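Local coordinates for probable hydrolase (Pseudomonas aeruginosa, PDB 7AL6), which is of unknown function but has an alpha/beta hydrolase fold and is probably a hydrolase, possibly a lipolytic one, at residues 29-40 / 53-64; 76-84 / 103-111. All blocks are in the same frame, centred on the assembly; numbering follows the deposited sequence.

Contact 1. Residues 29-40 / 53-64; sequences PVIALHGWLDNA and LRIVALDFAGHG
His34 and Phe60 meet where two adjacent parallel strands, 29-33 and 53-58, run out into loops, and the packing is close there. Phe60 N donates to His34 NE2 (3.0 Å, nearly straight at 175°), although the donor stands tilted from the ring plane. His34 ND1 donates in turn to Gly35 O at 2.8 Å, so both ring nitrogens are engaged and the rotation of the imidazole is fixed. One face of the His34 ring receives the edge of the Phe60 ring, with centroids 5.0 Å apart; the opposite face lies under the backbone of Asp38 and Asn39. A first torsion of 59° places His34 CG between its own N and carbonyl carbon, turning the ring toward the loop at 59-63. Nearby, Asp59 OD1 accepts from Ala40 N at 2.8 Å, while OD2 of the same carboxylate pairs with Arg188.

Farther back, regular ladder bonds such as Val56 N to Val30 O (2.8 Å) hold the strands, and Ala32 CB rests on Ile55 CG2 at 3.7 Å. Beyond Ala32 a water donates to both Ala32 O and Leu58 O. The periphery is looser: Trp36 is exposed and barely reaches His63. Strand 28-33 lies between 53-58 and 96-101 in a mostly parallel sheet, as in the alpha/beta hydrolase fold, and His34-Gly35 probably corresponds to the HG motif near the oxyanion hole of relatives.

Contact 2. Residues 76-84 / 103-111; sequences LLWDYALDV and MGAIVSVLL
Leu77 sits as a knob in a hole on helix 103-111 formed by Met103, Ile106, Val107 and Leu110. Leu77 CB meets Leu110 CD1 at 3.7 Å, while of its two methyls CD1 turns to Ile106 CG2 (4.0 Å) and CD2 to Met103 CG and Val107 CG2. One turn on, Tyr80 lies crosswise to Met103, whose sulfur approaches the ring obliquely, with SD 3.7 Å from Tyr80 CE2, in a Met-aromatic contact. The Met103 chain is extended until its last torsion, 69°, which bends CE back to Tyr80 CE2 and CZ. Val107 fills the middle of the interface: its CG2 packs on Tyr80 CB at 3.9 Å, while CG1 lies against the backbone of Ala81. At the far end Val84 CG1 meets Leu111 CD2 at 3.7 Å. The backbones come nearest at Ala81 and Leu111, and the segment axes pass 9.0 Å apart at a crossing angle of -72°.

Outside this apolar shell, polar groups secure each helix. Asp79 OD2 accepts from Leu76 N (2.8 Å) at the start of helix 77-84, and Ser108 OG donates to Gly104 O, a carbonyl that also takes Ser108 N from the opposite face of its plane. Leu33 and Leu98 of the sheet underlie Val84, and Leu98 also underlies Ser108. The first turn of helix 103-111 holds Gly104, the last glycine of what is probably a nucleophile elbow (GxSxG); a second helix, 77-91, crossing this one on the same face of the sheet is consistent with the alpha/beta hydrolase fold.

In the fold
From the N terminus, strand 28-33 leads into the loop at 34-40, and contact 1 closes when the chain returns along strand 53-58 to lie beside it. Only then does helix 77-91 begin; after strand 96-101 has joined the sheet on the other side of strand 28-33, helix 103-114 closes contact 2. The two loops are therefore in series, neither enclosing the other. Their centres are 11 Å apart, and they touch directly: Phe60 and His63 of contact 1 meet Tyr80, Phe60 also reaches Met103, and Leu33 rests on Ser108. Contact 1 thus joins neighbouring strands, while contact 2 joins helices packed against that sheet, beside the probable nucleophile elbow.

Contact 1. Residues 29-40 / 53-64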
loop_
_atom_site.group_PDB
_atom_site.type_symbol
_atom_site.label_atom_id
_atom_site.label_comp_id
_atom_site.label_asym_id
_atom_site.label_seq_id
_atom_site.Cartn_x
_atom_site.Cartn_y
_atom_site.Cartn_z
ATOM N N PRO A 29 -30.698 -11.175 -7.699
ATOM C CA PRO A 29 -29.323 -10.917 -7.217
ATOM C C PRO A 29 -29.055 -11.522 -5.840
ATOM O O PRO A 29 -29.726 -11.202 -4.856
ATOM C CB PRO A 29 -29.237 -9.393 -7.193
ATOM C CG PRO A 29 -30.731 -8.897 -7.142
ATOM C CD PRO A 29 -31.509 -9.947 -7.868
ATOM N N VAL A 30 -28.003 -12.341 -5.769
ATOM C CA VAL A 30 -27.549 -12.994 -4.538
ATOM C C VAL A 30 -26.027 -12.902 -4.439
ATOM O O VAL A 30 -25.321 -13.240 -5.390
ATOM C CB VAL A 30 -27.977 -14.480 -4.511
ATOM C CG1 VAL A 30 -27.517 -15.136 -3.218
ATOM C CG2 VAL A 30 -29.466 -14.608 -4.701
ATOM N N ILE A 31 -25.518 -12.479 -3.283
ATOM C CA ILE A 31 -24.103 -12.636 -2.947
ATOM C C ILE A 31 -23.966 -13.814 -1.991
ATOM O O ILE A 31 -24.654 -13.865 -0.956
ATOM C CB ILE A 31 -23.519 -11.350 -2.333
ATOM C CG1 ILE A 31 -23.737 -10.198 -3.293
ATOM C CG2 ILE A 31 -22.000 -11.511 -2.087
ATOM C CD1 ILE A 31 -23.379 -8.796 -2.686
ATOM N N ALA A 32 -23.106 -14.774 -2.354
ATOM C CA ALA A 32 -22.823 -15.950 -1.543
ATOM C C ALA A 32 -21.515 -15.773 -0.785
ATOM O O ALA A 32 -20.463 -15.484 -1.381
ATOM C CB ALA A 32 -22.768 -17.210 -2.414
ATOM N N LEU A 33 -21.579 -15.976 0.530
ATOM C CA LEU A 33 -20.482 -15.729 1.448
ATOM C C LEU A 33 -20.073 -17.024 2.166
ATOM O O LEU A 33 -20.917 -17.717 2.754
ATOM C CB LEU A 33 -20.899 -14.658 2.459
ATOM C CG LEU A 33 -21.455 -13.347 1.901
ATOM C CD1 LEU A 33 -21.759 -12.433 3.091
ATOM C CD2 LEU A 33 -20.427 -12.700 0.999
ATOM N N HIS A 34 -18.755 -17.318 2.177
ATOM C CA HIS A 34 -18.242 -18.592 2.659
ATOM C C HIS A 34 -17.792 -18.496 4.126
ATOM O O HIS A 34 -17.781 -17.430 4.755
ATOM C CB HIS A 34 -17.100 -19.091 1.752
ATOM C CG HIS A 34 -15.940 -18.141 1.660
ATOM N ND1 HIS A 34 -15.035 -17.990 2.684
ATOM C CD2 HIS A 34 -15.554 -17.276 0.680
ATOM C CE1 HIS A 34 -14.149 -17.056 2.356
ATOM N NE2 HIS A 34 -14.445 -16.606 1.147
ATOM N N GLY A 35 -17.331 -19.623 4.632
ATOM C CA GLY A 35 -16.842 -19.829 6.002
ATOM C C GLY A 35 -15.419 -19.358 6.219
ATOM O O GLY A 35 -14.713 -19.129 5.272
ATOM N N TRP A 36 -15.019 -19.229 7.468
ATOM C CA TRP A 36 -13.662 -18.772 7.833
ATOM C C TRP A 36 -12.623 -19.750 7.249
ATOM O O TRP A 36 -12.830 -20.938 7.402
ATOM C CB TRP A 36 -13.599 -18.681 9.346
ATOM C CG TRP A 36 -12.325 -18.181 9.930
ATOM C CD1 TRP A 36 -11.814 -16.929 9.854
ATOM C CD2 TRP A 36 -11.485 -18.896 10.836
ATOM N NE1 TRP A 36 -10.678 -16.838 10.598
ATOM C CE2 TRP A 36 -10.439 -18.036 11.193
ATOM C CE3 TRP A 36 -11.465 -20.212 11.304
ATOM C CZ2 TRP A 36 -9.410 -18.439 12.033
ATOM C CZ3 TRP A 36 -10.450 -20.608 12.133
ATOM C CH2 TRP A 36 -9.439 -19.729 12.493
ATOM N N LEU A 37 -11.609 -19.254 6.539
ATOM C CA LEU A 37 -10.495 -19.991 5.871
ATOM C C LEU A 37 -10.993 -20.808 4.672
ATOM O O LEU A 37 -10.212 -21.528 4.144
ATOM C CB LEU A 37 -9.692 -20.864 6.840
ATOM C CG LEU A 37 -9.220 -20.199 8.123
ATOM C CD1 LEU A 37 -8.382 -21.143 8.950
ATOM C CD2 LEU A 37 -8.469 -18.920 7.863
ATOM N N ASP A 38 -12.239 -20.673 4.238
ATOM C CA ASP A 38 -12.692 -21.314 3.014
ATOM C C ASP A 38 -12.591 -20.306 1.865
ATOM O O ASP A 38 -11.780 -19.385 1.942
ATOM C CB ASP A 38 -14.124 -21.833 3.197
ATOM C CG ASP A 38 -14.204 -22.971 4.208
ATOM O OD1 ASP A 38 -13.137 -23.542 4.516
ATOM O OD2 ASP A 38 -15.325 -23.286 4.680
ATOM N N ASN A 39 -13.405 -20.480 0.828
ATOM C CA ASN A 39 -13.390 -19.652 -0.378
ATOM C C ASN A 39 -14.658 -19.946 -1.152
ATOM O O ASN A 39 -15.488 -20.762 -0.733
ATOM C CB ASN A 39 -12.141 -19.907 -1.224
ATOM C CG ASN A 39 -11.967 -21.349 -1.607
ATOM O OD1 ASN A 39 -12.809 -21.913 -2.281
ATOM N ND2 ASN A 39 -10.813 -21.939 -1.229
ATOM N N ALA A 40 -14.783 -19.325 -2.319
ATOM C CA ALA A 40 -16.016 -19.432 -3.082
ATOM C C ALA A 40 -16.312 -20.857 -3.539
ATOM O O ALA A 40 -17.445 -21.147 -3.930
ATOM C CB ALA A 40 -15.975 -18.521 -4.313
ATOM N N LEU A 53 -31.286 -17.691 -9.961
ATOM C CA LEU A 53 -30.579 -16.767 -9.046
ATOM C C LEU A 53 -29.282 -16.316 -9.723
ATOM O O LEU A 53 -28.647 -17.130 -10.329
ATOM C CB LEU A 53 -30.274 -17.448 -7.714
ATOM C CG LEU A 53 -31.469 -18.000 -6.941
ATOM C CD1 LEU A 53 -31.064 -18.397 -5.550
ATOM C CD2 LEU A 53 -32.611 -17.013 -6.893
ATOM N N ARG A 54 -28.955 -15.037 -9.702
ATOM C CA ARG A 54 -27.658 -14.559 -10.203
ATOM C C ARG A 54 -26.761 -14.546 -8.967
ATOM O O ARG A 54 -26.899 -13.651 -8.178
ATOM C CB ARG A 54 -27.779 -13.201 -10.876
ATOM C CG ARG A 54 -26.447 -12.631 -11.315
ATOM C CD ARG A 54 -25.665 -13.485 -12.292
ATOM N NE ARG A 54 -24.681 -12.685 -12.973
ATOM C CZ ARG A 54 -23.893 -13.099 -13.938
ATOM N NH1 ARG A 54 -23.046 -12.261 -14.486
ATOM N NH2 ARG A 54 -23.948 -14.335 -14.360
ATOM N N ILE A 55 -25.883 -15.513 -8.806
ATOM C CA ILE A 55 -25.079 -15.645 -7.574
ATOM C C ILE A 55 -23.645 -15.207 -7.814
ATOM O O ILE A 55 -22.975 -15.739 -8.681
ATOM C CB ILE A 55 -25.149 -17.083 -7.037
ATOM C CG1 ILE A 55 -26.588 -17.513 -6.758
ATOM C CG2 ILE A 55 -24.281 -17.249 -5.823
ATOM C CD1 ILE A 55 -26.753 -18.978 -6.557
ATOM N N VAL A 56 -23.217 -14.283 -6.985
ATOM C CA VAL A 56 -21.845 -13.798 -6.941
ATOM C C VAL A 56 -21.224 -14.488 -5.743
ATOM O O VAL A 56 -21.500 -14.129 -4.591
ATOM C CB VAL A 56 -21.795 -12.270 -6.824
ATOM C CG1 VAL A 56 -20.357 -11.783 -6.672
ATOM C CG2 VAL A 56 -22.452 -11.617 -8.032
ATOM N N ALA A 57 -20.431 -15.529 -5.995
ATOM C CA ALA A 57 -19.781 -16.277 -4.928
ATOM C C ALA A 57 -18.462 -15.579 -4.683
ATOM O O ALA A 57 -17.491 -15.759 -5.442
ATOM C CB ALA A 57 -19.577 -17.752 -5.289
ATOM N N LEU A 58 -18.429 -14.819 -3.604
ATOM C CA LEU A 58 -17.346 -13.913 -3.281
ATOM C C LEU A 58 -16.294 -14.586 -2.422
ATOM O O LEU A 58 -16.624 -15.306 -1.477
ATOM C CB LEU A 58 -17.934 -12.731 -2.528
ATOM C CG LEU A 58 -17.045 -11.538 -2.229
ATOM C CD1 LEU A 58 -16.701 -10.798 -3.500
ATOM C CD2 LEU A 58 -17.799 -10.636 -1.210
ATOM N N ASP A 59 -15.055 -14.310 -2.751
ATOM C CA ASP A 59 -13.916 -14.691 -1.911
ATOM C C ASP A 59 -13.820 -13.545 -0.912
ATOM O O ASP A 59 -13.702 -12.425 -1.321
ATOM C CB ASP A 59 -12.619 -14.876 -2.699
ATOM C CG ASP A 59 -12.435 -16.261 -3.280
ATOM O OD1 ASP A 59 -13.032 -17.162 -2.779
ATOM O OD2 ASP A 59 -11.730 -16.382 -4.226
ATOM N N PHE A 60 -13.831 -13.809 0.378
ATOM C CA PHE A 60 -13.599 -12.754 1.378
ATOM C C PHE A 60 -12.136 -12.326 1.257
ATOM O O PHE A 60 -11.269 -13.112 0.904
ATOM C CB PHE A 60 -13.849 -13.256 2.802
ATOM C CG PHE A 60 -15.272 -13.183 3.270
ATOM C CD1 PHE A 60 -16.025 -12.055 3.048
ATOM C CD2 PHE A 60 -15.855 -14.245 3.935
ATOM C CE1 PHE A 60 -17.333 -11.985 3.478
ATOM C CE2 PHE A 60 -17.165 -14.168 4.369
ATOM C CZ PHE A 60 -17.901 -13.041 4.134
ATOM N N ALA A 61 -11.841 -11.136 1.738
ATOM C CA ALA A 61 -10.477 -10.596 1.839
ATOM C C ALA A 61 -9.606 -11.595 2.611
ATOM O O ALA A 61 -10.040 -12.151 3.606
ATOM C CB ALA A 61 -10.516 -9.270 2.537
ATOM N N GLY A 62 -8.412 -11.866 2.106
ATOM C CA GLY A 62 -7.443 -12.794 2.707
ATOM C C GLY A 62 -7.807 -14.251 2.492
ATOM O O GLY A 62 -7.184 -15.073 3.095
ATOM N N HIS A 63 -8.783 -14.547 1.647
ATOM C CA HIS A 63 -9.262 -15.916 1.355
ATOM C C HIS A 63 -9.282 -16.163 -0.154
ATOM O O HIS A 63 -9.324 -15.221 -0.890
ATOM C CB HIS A 63 -10.676 -16.152 1.888
ATOM C CG HIS A 63 -10.852 -16.100 3.364
ATOM N ND1 HIS A 63 -10.793 -14.952 4.068
ATOM C CD2 HIS A 63 -11.164 -17.053 4.253
ATOM C CE1 HIS A 63 -11.017 -15.198 5.323
ATOM N NE2 HIS A 63 -11.245 -16.462 5.460
ATOM N N GLY A 64 -9.204 -17.419 -0.564
ATOM C CA GLY A 64 -9.330 -17.811 -1.969
ATOM C C GLY A 64 -8.380 -17.026 -2.843
ATOM O O GLY A 64 -7.199 -17.006 -2.593
HETATM O O HOH W 1 -18.406 -17.458 -1.489
HETATM O O HOH W 2 -17.567 -14.741 1.090
HETATM O O HOH W 3 -9.049 -19.943 0.685
#

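Contact 2. Residues 76-84 / 103-111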
loop_
_atom_site.group_PDB
_atom_site.type_symbol
_atom_site.label_atom_id
_atom_site.label_comp_id
_atom_site.label_asym_id
_atom_site.label_seq_id
_atom_site.Cartn_x
_atom_site.Cartn_y
_atom_site.Cartn_z
ATOM N N LEU A 76 -12.094 -8.013 11.105
ATOM C CA LEU A 76 -13.250 -8.098 12.030
ATOM C C LEU A 76 -14.521 -8.350 11.221
ATOM O O LEU A 76 -14.528 -8.088 10.037
ATOM C CB LEU A 76 -13.319 -6.843 12.889
ATOM C CG LEU A 76 -12.023 -6.525 13.619
ATOM C CD1 LEU A 76 -12.172 -5.323 14.510
ATOM C CD2 LEU A 76 -11.526 -7.714 14.393
ATOM N N LEU A 77 -15.574 -8.835 11.863
ATOM C CA LEU A 77 -16.816 -9.253 11.183
ATOM C C LEU A 77 -17.429 -8.083 10.412
ATOM O O LEU A 77 -17.844 -8.314 9.319
ATOM C CB LEU A 77 -17.790 -9.827 12.213
ATOM C CG LEU A 77 -17.394 -11.160 12.830
ATOM C CD1 LEU A 77 -18.315 -11.517 13.973
ATOM C CD2 LEU A 77 -17.391 -12.266 11.805
ATOM N N TRP A 78 -17.453 -6.879 10.965
ATOM C CA TRP A 78 -18.024 -5.680 10.306
ATOM C C TRP A 78 -17.146 -5.219 9.133
ATOM O O TRP A 78 -17.640 -4.473 8.338
ATOM C CB TRP A 78 -18.339 -4.564 11.303
ATOM C CG TRP A 78 -17.263 -4.304 12.292
ATOM C CD1 TRP A 78 -16.221 -3.458 12.153
ATOM C CD2 TRP A 78 -17.118 -4.922 13.570
ATOM N NE1 TRP A 78 -15.442 -3.500 13.262
ATOM C CE2 TRP A 78 -15.959 -4.397 14.143
ATOM C CE3 TRP A 78 -17.837 -5.878 14.273
ATOM C CZ2 TRP A 78 -15.519 -4.777 15.399
ATOM C CZ3 TRP A 78 -17.391 -6.275 15.504
ATOM C CH2 TRP A 78 -16.250 -5.727 16.061
ATOM N N ASP A 79 -15.864 -5.559 9.119
ATOM C CA ASP A 79 -14.947 -5.276 7.991
ATOM C C ASP A 79 -15.443 -6.076 6.780
ATOM O O ASP A 79 -15.575 -5.498 5.729
ATOM C CB ASP A 79 -13.489 -5.577 8.342
ATOM C CG ASP A 79 -12.911 -4.758 9.478
ATOM O OD1 ASP A 79 -13.209 -3.602 9.544
ATOM O OD2 ASP A 79 -12.176 -5.299 10.246
ATOM N N TYR A 80 -15.783 -7.350 6.963
ATOM C CA TYR A 80 -16.358 -8.153 5.884
ATOM C C TYR A 80 -17.704 -7.592 5.440
ATOM O O TYR A 80 -18.029 -7.605 4.245
ATOM C CB TYR A 80 -16.543 -9.607 6.314
ATOM C CG TYR A 80 -15.297 -10.428 6.594
ATOM C CD1 TYR A 80 -14.278 -10.573 5.637
ATOM C CD2 TYR A 80 -15.146 -11.082 7.825
ATOM C CE1 TYR A 80 -13.143 -11.340 5.924
ATOM C CE2 TYR A 80 -14.019 -11.831 8.115
ATOM C CZ TYR A 80 -13.024 -11.965 7.146
ATOM O OH TYR A 80 -11.916 -12.713 7.448
ATOM N N ALA A 81 -18.508 -7.101 6.394
ATOM C CA ALA A 81 -19.825 -6.564 6.048
ATOM C C ALA A 81 -19.693 -5.361 5.141
ATOM O O ALA A 81 -20.432 -5.223 4.163
ATOM C CB ALA A 81 -20.579 -6.171 7.326
ATOM N N LEU A 82 -18.775 -4.445 5.478
ATOM C CA LEU A 82 -18.545 -3.301 4.605
ATOM C C LEU A 82 -18.134 -3.763 3.203
ATOM O O LEU A 82 -18.655 -3.255 2.199
ATOM C CB LEU A 82 -17.488 -2.383 5.239
ATOM C CG LEU A 82 -17.121 -1.142 4.392
ATOM C CD1 LEU A 82 -18.351 -0.257 4.100
ATOM C CD2 LEU A 82 -16.028 -0.325 5.008
ATOM N N ASP A 83 -17.200 -4.733 3.113
ATOM C CA ASP A 83 -16.768 -5.247 1.796
ATOM C C ASP A 83 -17.951 -5.722 0.953
ATOM O O ASP A 83 -18.049 -5.418 -0.239
ATOM C CB ASP A 83 -15.776 -6.406 1.943
ATOM C CG ASP A 83 -14.470 -5.985 2.590
ATOM O OD1 ASP A 83 -14.181 -4.773 2.697
ATOM O OD2 ASP A 83 -13.710 -6.882 2.936
ATOM N N VAL A 84 -18.849 -6.495 1.566
ATOM C CA VAL A 84 -19.993 -7.043 0.837
ATOM C C VAL A 84 -20.890 -5.924 0.335
ATOM O O VAL A 84 -21.321 -5.917 -0.820
ATOM C CB VAL A 84 -20.752 -8.029 1.748
ATOM C CG1 VAL A 84 -22.014 -8.511 1.080
ATOM C CG2 VAL A 84 -19.845 -9.233 2.078
ATOM N N MET A 103 -19.281 -18.592 9.143
ATOM C CA MET A 103 -18.904 -17.176 9.282
ATOM C C MET A 103 -19.644 -16.273 8.290
ATOM O O MET A 103 -19.951 -15.105 8.585
ATOM C CB MET A 103 -17.394 -16.972 9.075
ATOM C CG MET A 103 -16.942 -15.533 9.366
ATOM S SD MET A 103 -15.157 -15.234 9.069
ATOM C CE MET A 103 -15.148 -15.371 7.271
ATOM N N GLY A 104 -19.846 -16.764 7.077
ATOM C CA GLY A 104 -20.515 -15.957 6.076
ATOM C C GLY A 104 -21.964 -15.710 6.422
ATOM O O GLY A 104 -22.539 -14.693 6.002
ATOM N N ALA A 105 -22.580 -16.660 7.145
ATOM C CA ALA A 105 -23.937 -16.469 7.660
ATOM C C ALA A 105 -23.936 -15.439 8.768
ATOM O O ALA A 105 -24.818 -14.583 8.831
ATOM C CB ALA A 105 -24.520 -17.796 8.174
ATOM N N ILE A 106 -22.895 -15.449 9.600
ATOM C CA ILE A 106 -22.788 -14.453 10.657
ATOM C C ILE A 106 -22.694 -13.059 10.073
ATOM O O ILE A 106 -23.343 -12.116 10.562
ATOM C CB ILE A 106 -21.587 -14.773 11.555
ATOM C CG1 ILE A 106 -21.836 -16.083 12.285
ATOM C CG2 ILE A 106 -21.349 -13.616 12.492
ATOM C CD1 ILE A 106 -20.646 -16.578 13.013
ATOM N N VAL A 107 -21.884 -12.902 9.011
ATOM C CA VAL A 107 -21.689 -11.597 8.393
ATOM C C VAL A 107 -22.994 -11.131 7.762
ATOM O O VAL A 107 -23.348 -9.944 7.812
ATOM C CB VAL A 107 -20.540 -11.676 7.356
ATOM C CG1 VAL A 107 -20.505 -10.424 6.496
ATOM C CG2 VAL A 107 -19.212 -11.841 8.063
ATOM N N SER A 108 -23.725 -12.069 7.183
ATOM C CA SER A 108 -24.984 -11.765 6.539
ATOM C C SER A 108 -25.986 -11.218 7.535
ATOM O O SER A 108 -26.713 -10.260 7.225
ATOM C CB SER A 108 -25.558 -13.020 5.886
ATOM O OG SER A 108 -24.774 -13.495 4.817
ATOM N N VAL A 109 -26.060 -11.838 8.727
ATOM C CA VAL A 109 -26.994 -11.387 9.767
ATOM C C VAL A 109 -26.643 -9.988 10.231
ATOM O O VAL A 109 -27.527 -9.155 10.457
ATOM C CB VAL A 109 -27.009 -12.372 10.958
ATOM C CG1 VAL A 109 -27.694 -11.748 12.211
ATOM C CG2 VAL A 109 -27.696 -13.691 10.588
ATOM N N LEU A 110 -25.357 -9.706 10.398
ATOM C CA LEU A 110 -24.880 -8.373 10.826
ATOM C C LEU A 110 -25.316 -7.344 9.783
ATOM O O LEU A 110 -25.847 -6.358 10.154
ATOM C CB LEU A 110 -23.355 -8.383 10.943
ATOM C CG LEU A 110 -22.771 -9.049 12.183
ATOM C CD1 LEU A 110 -21.289 -8.788 12.263
ATOM C CD2 LEU A 110 -23.459 -8.581 13.449
ATOM N N LEU A 111 -25.128 -7.641 8.514
ATOM C CA LEU A 111 -25.486 -6.743 7.404
ATOM C C LEU A 111 -27.007 -6.557 7.342
ATOM O O LEU A 111 -27.438 -5.441 7.232
ATOM C CB LEU A 111 -24.927 -7.347 6.124
ATOM C CG LEU A 111 -24.910 -6.436 4.910
ATOM C CD1 LEU A 111 -24.324 -5.084 5.237
ATOM C CD2 LEU A 111 -24.148 -7.103 3.792
#